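Local coordinates for ThiJ/pfpI family protein (Bacillus anthracis, PDB 3EFE) that is of unknown function but belongs to the DJ-1/PfpI (ThiJ) family, whose members include chaperone-like proteins and enzymes, at residues A109-M121 with T130-Y144. Residues are numbered along the deposited sequence; the frame is centred on the assembly and turned at random.
Sequences AAICGATDALANM and TSNNLEYTKMVCPNY
Asn-132 donates through ND2 to SG of Cys-112, the two atoms 3.0 Å apart. The bond is nearly straight (169° at the hydrogen), and SG lies in the amide plane. An amide suits this place because its other end is used as well: Ser-165 OG and Gly-166 N bind OD1, fixing the rotation of the group.

One helical turn on, Asp-116 reaches toward helix 134-140. With CG anti to its carbonyl carbon (chi1 -71°), the carboxylate brings OD1 to 2.8 Å from Thr-137 OG1. That hydroxyl also has Asn-133 O, 2.9 Å from OG1, and Ser-131 OG within hydrogen-bonding reach, so where its one proton goes is not settled; Ser-131 OG in turn bonds to Tyr-150 OH. Asp-116 OD2 meets a water 2.9 Å away that also reaches Asn-133 O.

Farther along, Ala-119 is small enough for close packing: its CB lies 3.7 Å from Tyr-144 CD1 and 4.0 Å from Cys-141 SG. The methyl of Thr-137 joins this apolar patch and lies above one face of the Tyr-144 ring, displaced toward its rim. The helix axes approach to 10.0 Å at 46°.

Behind these contacts, Asn-133 caps helix 134-140 by accepting from Tyr-136 N. Cys-112, with positive phi between strand 107-111 and helix 113-119, occupies the strand-turn-helix nucleophile elbow characteristic of the class I glutaminase-like fold, consistent with the reactive-cysteine position of DJ-1/PfpI proteins.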
ATOM      1  N   ALA D 109       2.258 -14.058   8.812  1.00 37.78           N
ATOM      2  CA  ALA D 109       3.076 -13.053   8.141  1.00 37.35           C
ATOM      3  C   ALA D 109       2.868 -11.771   8.935  1.00 36.78           C
ATOM      4  O   ALA D 109       1.729 -11.256   8.918  1.00 35.82           O
ATOM      5  CB  ALA D 109       2.603 -12.865   6.696  1.00 35.82           C
ATOM      6  N   ALA D 110       3.936 -11.318   9.640  1.00 35.86           N
ATOM      7  CA  ALA D 110       3.958 -10.122  10.537  1.00 34.75           C
ATOM      8  C   ALA D 110       4.913  -9.087  10.004  1.00 33.51           C
ATOM      9  O   ALA D 110       6.022  -9.393   9.640  1.00 33.69           O
ATOM     10  CB  ALA D 110       4.423 -10.493  11.937  1.00 34.92           C
ATOM     11  N   ILE D 111       4.508  -7.846   9.955  1.00 33.70           N
ATOM     12  CA  ILE D 111       5.366  -6.798   9.391  1.00 32.95           C
ATOM     13  C   ILE D 111       5.372  -5.701  10.464  1.00 35.33           C
ATOM     14  O   ILE D 111       4.372  -5.445  11.122  1.00 35.65           O
ATOM     15  CB  ILE D 111       4.918  -6.309   7.974  1.00 32.68           C
ATOM     16  CG1 ILE D 111       5.891  -5.284   7.433  1.00 30.74           C
ATOM     17  CG2 ILE D 111       3.387  -5.762   7.941  1.00 32.65           C
ATOM     18  CD1 ILE D 111       5.929  -5.190   5.972  1.00 27.01           C
ATOM     19  N   CYS D 112       6.556  -5.179  10.712  1.00 36.84           N
ATOM     20  CA  CYS D 112       6.741  -3.935  11.394  1.00 37.29           C
ATOM     21  C   CYS D 112       6.394  -4.083  12.873  1.00 36.60           C
ATOM     22  O   CYS D 112       6.888  -4.982  13.490  1.00 35.51           O
ATOM     23  CB  CYS D 112       6.004  -2.826  10.658  1.00 37.70           C
ATOM     24  SG  CYS D 112       6.392  -1.103  11.302  1.00 40.76           S
ATOM     25  N   GLY D 113       5.539  -3.262  13.443  1.00 36.37           N
ATOM     26  CA  GLY D 113       5.220  -3.418  14.873  1.00 36.91           C
ATOM     27  C   GLY D 113       4.512  -4.714  15.217  1.00 37.55           C
ATOM     28  O   GLY D 113       4.517  -5.097  16.361  1.00 37.01           O
ATOM     29  N   ALA D 114       3.875  -5.408  14.242  1.00 38.02           N
ATOM     30  CA  ALA D 114       3.316  -6.755  14.556  1.00 37.46           C
ATOM     31  C   ALA D 114       4.422  -7.772  14.978  1.00 37.41           C
ATOM     32  O   ALA D 114       4.221  -8.650  15.776  1.00 36.86           O
ATOM     33  CB  ALA D 114       2.462  -7.263  13.418  1.00 36.97           C
ATOM     34  N   THR D 115       5.581  -7.623  14.394  1.00 37.58           N
ATOM     35  CA  THR D 115       6.822  -8.341  14.720  1.00 40.16           C
ATOM     36  C   THR D 115       7.252  -8.249  16.204  1.00 41.60           C
ATOM     37  O   THR D 115       7.571  -9.271  16.842  1.00 42.42           O
ATOM     38  CB  THR D 115       7.858  -7.700  13.804  1.00 40.00           C
ATOM     39  OG1 THR D 115       8.011  -8.489  12.624  1.00 41.19           O
ATOM     40  CG2 THR D 115       9.013  -7.442  14.414  1.00 38.53           C
ATOM     41  N   ASP D 116       7.200  -7.034  16.742  1.00 41.91           N
ATOM     42  CA  ASP D 116       7.306  -6.792  18.170  1.00 43.48           C
ATOM     43  C   ASP D 116       6.149  -7.373  19.010  1.00 43.91           C
ATOM     44  O   ASP D 116       6.410  -7.897  20.098  1.00 44.07           O
ATOM     45  CB  ASP D 116       7.513  -5.297  18.427  1.00 43.79           C
ATOM     46  CG  ASP D 116       8.904  -4.833  17.990  1.00 47.90           C
ATOM     47  OD1 ASP D 116       9.744  -5.740  17.744  1.00 53.71           O
ATOM     48  OD2 ASP D 116       9.195  -3.613  17.924  1.00 51.11           O
ATOM     49  N   ALA D 117       4.904  -7.375  18.524  1.00 44.90           N
ATOM     50  CA  ALA D 117       3.827  -8.098  19.280  1.00 45.46           C
ATOM     51  C   ALA D 117       4.197  -9.573  19.531  1.00 46.56           C
ATOM     52  O   ALA D 117       4.060 -10.101  20.659  1.00 47.60           O
ATOM     53  CB  ALA D 117       2.536  -8.025  18.577  1.00 46.20           C
ATOM     54  N   LEU D 118       4.696 -10.207  18.480  1.00 45.92           N
ATOM     55  CA  LEU D 118       5.077 -11.585  18.482  1.00 46.30           C
ATOM     56  C   LEU D 118       6.326 -11.830  19.301  1.00 46.51           C
ATOM     57  O   LEU D 118       6.415 -12.812  20.028  1.00 46.73           O
ATOM     58  CB  LEU D 118       5.356 -12.062  17.037  1.00 46.48           C
ATOM     59  CG  LEU D 118       4.260 -12.714  16.187  1.00 46.10           C
ATOM     60  CD1 LEU D 118       2.923 -12.087  16.345  1.00 47.02           C
ATOM     61  CD2 LEU D 118       4.660 -12.675  14.748  1.00 45.40           C
ATOM     62  N   ALA D 119       7.338 -11.004  19.092  1.00 47.15           N
ATOM     63  CA  ALA D 119       8.555 -11.053  19.913  1.00 46.59           C
ATOM     64  C   ALA D 119       8.225 -11.027  21.414  1.00 46.64           C
ATOM     65  O   ALA D 119       8.740 -11.825  22.198  1.00 46.86           O
ATOM     66  CB  ALA D 119       9.477  -9.906  19.546  1.00 46.89           C
ATOM     67  N   ASN D 120       7.323 -10.156  21.827  1.00 46.89           N
ATOM     68  CA  ASN D 120       6.935 -10.153  23.236  1.00 47.43           C
ATOM     69  C   ASN D 120       6.064 -11.295  23.768  1.00 48.10           C
ATOM     70  O   ASN D 120       5.775 -11.333  24.965  1.00 49.16           O
ATOM     71  CB  ASN D 120       6.273  -8.839  23.615  1.00 47.34           C
ATOM     72  CG  ASN D 120       6.500  -8.480  25.130  1.00 46.30           C
ATOM     73  OD1 ASN D 120       5.585  -8.032  25.815  1.00 42.38           O
ATOM     74  ND2 ASN D 120       7.732  -8.653  25.604  1.00 37.68           N
ATOM     75  N   MET D 121       5.644 -12.224  22.921  1.00 48.74           N
ATOM     76  CA  MET D 121       4.822 -13.374  23.384  1.00 48.20           C
ATOM     77  C   MET D 121       5.665 -14.663  23.448  1.00 47.88           C
ATOM     78  O   MET D 121       5.183 -15.740  23.852  1.00 48.07           O
ATOM     79  CB  MET D 121       3.581 -13.539  22.509  1.00 47.33           C
ATOM     80  CG  MET D 121       2.660 -12.414  22.625  1.00 47.38           C
ATOM     81  SD  MET D 121       1.433 -12.623  23.896  1.00 47.23           S
ATOM     82  CE  MET D 121       1.252 -10.905  24.220  1.00 46.14           C
ATOM     83  N   THR D 130      13.215 -11.099  11.561  1.00 44.43           N
ATOM     84  CA  THR D 130      13.697  -9.741  11.609  1.00 43.48           C
ATOM     85  C   THR D 130      12.631  -8.806  12.251  1.00 43.11           C
ATOM     86  O   THR D 130      11.581  -9.236  12.720  1.00 43.28           O
ATOM     87  CB  THR D 130      14.177  -9.332  10.228  1.00 43.57           C
ATOM     88  OG1 THR D 130      15.046  -8.221  10.353  1.00 41.82           O
ATOM     89  CG2 THR D 130      13.021  -9.026   9.253  1.00 42.77           C
ATOM     90  N   SER D 131      12.954  -7.539  12.348  1.00 42.97           N
ATOM     91  CA  SER D 131      12.052  -6.507  12.891  1.00 41.72           C
ATOM     92  C   SER D 131      12.585  -5.206  12.377  1.00 41.07           C
ATOM     93  O   SER D 131      13.543  -5.191  11.654  1.00 41.57           O
ATOM     94  CB  SER D 131      11.958  -6.517  14.418  1.00 41.11           C
ATOM     95  OG  SER D 131      13.131  -6.058  15.073  1.00 41.55           O
ATOM     96  N   ASN D 132      11.954  -4.107  12.721  1.00 40.91           N
ATOM     97  CA  ASN D 132      12.486  -2.816  12.352  1.00 40.81           C
ATOM     98  C   ASN D 132      13.882  -2.581  12.864  1.00 39.66           C
ATOM     99  O   ASN D 132      14.707  -2.077  12.154  1.00 38.76           O
ATOM    100  CB  ASN D 132      11.515  -1.700  12.788  1.00 41.29           C
ATOM    101  CG  ASN D 132      10.248  -1.694  11.935  1.00 46.01           C
ATOM    102  OD1 ASN D 132      10.310  -1.949  10.720  1.00 48.54           O
ATOM    103  ND2 ASN D 132       9.083  -1.362  12.557  1.00 51.73           N
ATOM    104  N   ASN D 133      14.130  -2.937  14.112  1.00 39.53           N
ATOM    105  CA  ASN D 133      15.416  -2.668  14.759  1.00 39.07           C
ATOM    106  C   ASN D 133      15.545  -3.584  15.986  1.00 37.77           C
ATOM    107  O   ASN D 133      14.656  -3.589  16.866  1.00 35.91           O
ATOM    108  CB  ASN D 133      15.446  -1.191  15.226  1.00 39.43           C
ATOM    109  CG  ASN D 133      16.735  -0.840  15.955  1.00 40.58           C
ATOM    110  OD1 ASN D 133      16.756  -0.750  17.192  1.00 35.49           O
ATOM    111  ND2 ASN D 133      17.838  -0.673  15.182  1.00 38.25           N
ATOM    112  N   LEU D 134      16.627  -4.346  16.030  1.00 36.90           N
ATOM    113  CA  LEU D 134      16.913  -5.211  17.159  1.00 37.82           C
ATOM    114  C   LEU D 134      16.911  -4.499  18.534  1.00 37.79           C
ATOM    115  O   LEU D 134      16.195  -4.939  19.468  1.00 36.93           O
ATOM    116  CB  LEU D 134      18.288  -5.787  16.956  1.00 38.23           C
ATOM    117  CG  LEU D 134      18.785  -6.793  18.000  1.00 37.56           C
ATOM    118  CD1 LEU D 134      17.737  -7.921  18.236  1.00 35.56           C
ATOM    119  CD2 LEU D 134      20.058  -7.284  17.427  1.00 38.43           C
ATOM    120  N   GLU D 135      17.627  -3.371  18.625  1.00 37.70           N
ATOM    121  CA  GLU D 135      17.728  -2.652  19.923  1.00 39.12           C
ATOM    122  C   GLU D 135      16.422  -2.157  20.426  1.00 39.13           C
ATOM    123  O   GLU D 135      16.134  -2.278  21.613  1.00 40.23           O
ATOM    124  CB  GLU D 135      18.836  -1.600  19.903  1.00 39.10           C
ATOM    125  CG  GLU D 135      20.201  -2.296  19.598  1.00 42.46           C
ATOM    126  CD  GLU D 135      20.580  -3.368  20.687  1.00 50.22           C
ATOM    127  OE1 GLU D 135      21.345  -4.320  20.357  1.00 52.94           O
ATOM    128  OE2 GLU D 135      20.128  -3.255  21.891  1.00 55.32           O
ATOM    129  N   TYR D 136      15.578  -1.672  19.519  1.00 39.31           N
ATOM    130  CA  TYR D 136      14.292  -1.197  19.922  1.00 38.65           C
ATOM    131  C   TYR D 136      13.432  -2.394  20.316  1.00 38.44           C
ATOM    132  O   TYR D 136      12.701  -2.312  21.269  1.00 39.33           O
ATOM    133  CB  TYR D 136      13.682  -0.340  18.805  1.00 38.64           C
ATOM    134  CG  TYR D 136      12.357   0.287  19.177  1.00 39.95           C
ATOM    135  CD1 TYR D 136      12.282   1.317  20.119  1.00 39.97           C
ATOM    136  CD2 TYR D 136      11.153  -0.174  18.615  1.00 38.19           C
ATOM    137  CE1 TYR D 136      11.030   1.885  20.485  1.00 39.00           C
ATOM    138  CE2 TYR D 136       9.924   0.362  18.966  1.00 37.39           C
ATOM    139  CZ  TYR D 136       9.861   1.413  19.883  1.00 41.96           C
ATOM    140  OH  TYR D 136       8.620   1.918  20.236  1.00 41.14           O
ATOM    141  N   THR D 137      13.538  -3.518  19.604  1.00 38.33           N
ATOM    142  CA  THR D 137      12.704  -4.666  19.905  1.00 38.80           C
ATOM    143  C   THR D 137      13.080  -5.165  21.306  1.00 38.64           C
ATOM    144  O   THR D 137      12.196  -5.487  22.063  1.00 38.63           O
ATOM    145  CB  THR D 137      12.890  -5.851  18.850  1.00 39.25           C
ATOM    146  OG1 THR D 137      12.506  -5.425  17.534  1.00 39.99           O
ATOM    147  CG2 THR D 137      12.116  -7.117  19.245  1.00 37.16           C
ATOM    148  N   LYS D 138      14.373  -5.249  21.633  1.00 38.07           N
ATOM    149  CA  LYS D 138      14.759  -5.682  22.958  1.00 40.62           C
ATOM    150  C   LYS D 138      14.225  -4.722  24.034  1.00 40.82           C
ATOM    151  O   LYS D 138      13.608  -5.180  24.974  1.00 41.92           O
ATOM    152  CB  LYS D 138      16.287  -5.861  23.122  1.00 40.35           C
ATOM    153  CG  LYS D 138      16.900  -6.595  21.985  1.00 41.30           C
ATOM    154  CD  LYS D 138      18.175  -7.216  22.368  1.00 44.51           C
ATOM    155  CE  LYS D 138      19.334  -6.269  22.169  1.00 49.67           C
ATOM    156  NZ  LYS D 138      20.480  -6.587  23.022  1.00 45.71           N
ATOM    157  N   MET D 139      14.391  -3.404  23.873  1.00 41.79           N
ATOM    158  CA  MET D 139      13.900  -2.460  24.882  1.00 41.77           C
ATOM    159  C   MET D 139      12.444  -2.657  25.093  1.00 43.24           C
ATOM    160  O   MET D 139      11.951  -2.586  26.215  1.00 43.28           O
ATOM    161  CB  MET D 139      14.092  -1.016  24.473  1.00 42.22           C
ATOM    162  CG  MET D 139      13.296   0.040  25.439  1.00 42.01           C
ATOM    163  SD  MET D 139      13.527   1.641  24.761  1.00 40.14           S
ATOM    164  CE  MET D 139      12.539   1.674  23.371  1.00 41.01           C
ATOM    165  N   VAL D 140      11.683  -2.891  23.993  1.00 44.27           N
ATOM    166  CA  VAL D 140      10.219  -2.746  24.017  1.00 44.64           C
ATOM    167  C   VAL D 140       9.516  -4.088  24.327  1.00 45.42           C
ATOM    168  O   VAL D 140       8.330  -4.077  24.655  1.00 44.57           O
ATOM    169  CB  VAL D 140       9.809  -1.981  22.696  1.00 44.94           C
ATOM    170  CG1 VAL D 140       8.396  -1.855  22.506  1.00 41.99           C
ATOM    171  CG2 VAL D 140      10.519  -0.674  22.660  1.00 44.04           C
ATOM    172  N   CYS D 141      10.328  -5.168  24.279  1.00 45.60           N
ATOM    173  CA  CYS D 141       9.853  -6.541  24.498  1.00 45.99           C
ATOM    174  C   CYS D 141      10.638  -7.298  25.610  1.00 47.20           C
ATOM    175  O   CYS D 141      11.586  -8.067  25.320  1.00 45.44           O
ATOM    176  CB  CYS D 141       9.962  -7.356  23.208  1.00 45.65           C
ATOM    177  SG  CYS D 141       9.151  -6.597  21.811  1.00 44.56           S
ATOM    178  N   PRO D 142      10.229  -7.101  26.887  1.00 48.19           N
ATOM    179  CA  PRO D 142      10.780  -7.799  28.059  1.00 48.66           C
ATOM    180  C   PRO D 142      10.896  -9.348  27.945  1.00 49.55           C
ATOM    181  O   PRO D 142      11.920  -9.910  28.379  1.00 48.57           O
ATOM    182  CB  PRO D 142       9.796  -7.468  29.194  1.00 48.92           C
ATOM    183  CG  PRO D 142       8.730  -6.589  28.627  1.00 49.76           C
ATOM    184  CD  PRO D 142       9.208  -6.113  27.273  1.00 49.23           C
ATOM    185  N   ASN D 143       9.842 -10.013  27.435  1.00 49.85           N
ATOM    186  CA  ASN D 143       9.832 -11.476  27.349  1.00 50.42           C
ATOM    187  C   ASN D 143      10.387 -12.054  26.017  1.00 49.47           C
ATOM    188  O   ASN D 143      10.107 -13.209  25.675  1.00 49.94           O
ATOM    189  CB  ASN D 143       8.506 -12.194  27.839  1.00 51.71           C
ATOM    190  CG  ASN D 143       7.245 -11.302  27.863  1.00 56.20           C
ATOM    191  OD1 ASN D 143       7.082 -10.391  27.050  1.00 66.54           O
ATOM    192  ND2 ASN D 143       6.299 -11.634  28.761  1.00 54.03           N
ATOM    193  N   TYR D 144      11.207 -11.245  25.323  1.00 46.85           N
ATOM    194  CA  TYR D 144      11.859 -11.622  24.066  1.00 46.38           C
ATOM    195  C   TYR D 144      13.215 -12.213  24.342  1.00 45.70           C
ATOM    196  O   TYR D 144      14.041 -11.593  24.964  1.00 46.04           O
ATOM    197  CB  TYR D 144      11.968 -10.406  23.133  1.00 42.89           C
ATOM    198  CG  TYR D 144      12.840 -10.573  21.926  1.00 42.32           C
ATOM    199  CD1 TYR D 144      12.514 -11.449  20.911  1.00 39.89           C
ATOM    200  CD2 TYR D 144      13.974  -9.810  21.761  1.00 40.00           C
ATOM    201  CE1 TYR D 144      13.357 -11.594  19.795  1.00 38.04           C
ATOM    202  CE2 TYR D 144      14.812  -9.954  20.615  1.00 36.76           C
ATOM    203  CZ  TYR D 144      14.481 -10.816  19.654  1.00 36.22           C
ATOM    204  OH  TYR D 144      15.308 -10.907  18.536  1.00 36.09           O
TER
HETATM  205  O   HOH W   1       9.427  -3.616  14.627  1.00 41.58           O
HETATM  206  O   HOH W   2      11.580  -2.808  16.466  1.00 30.07           O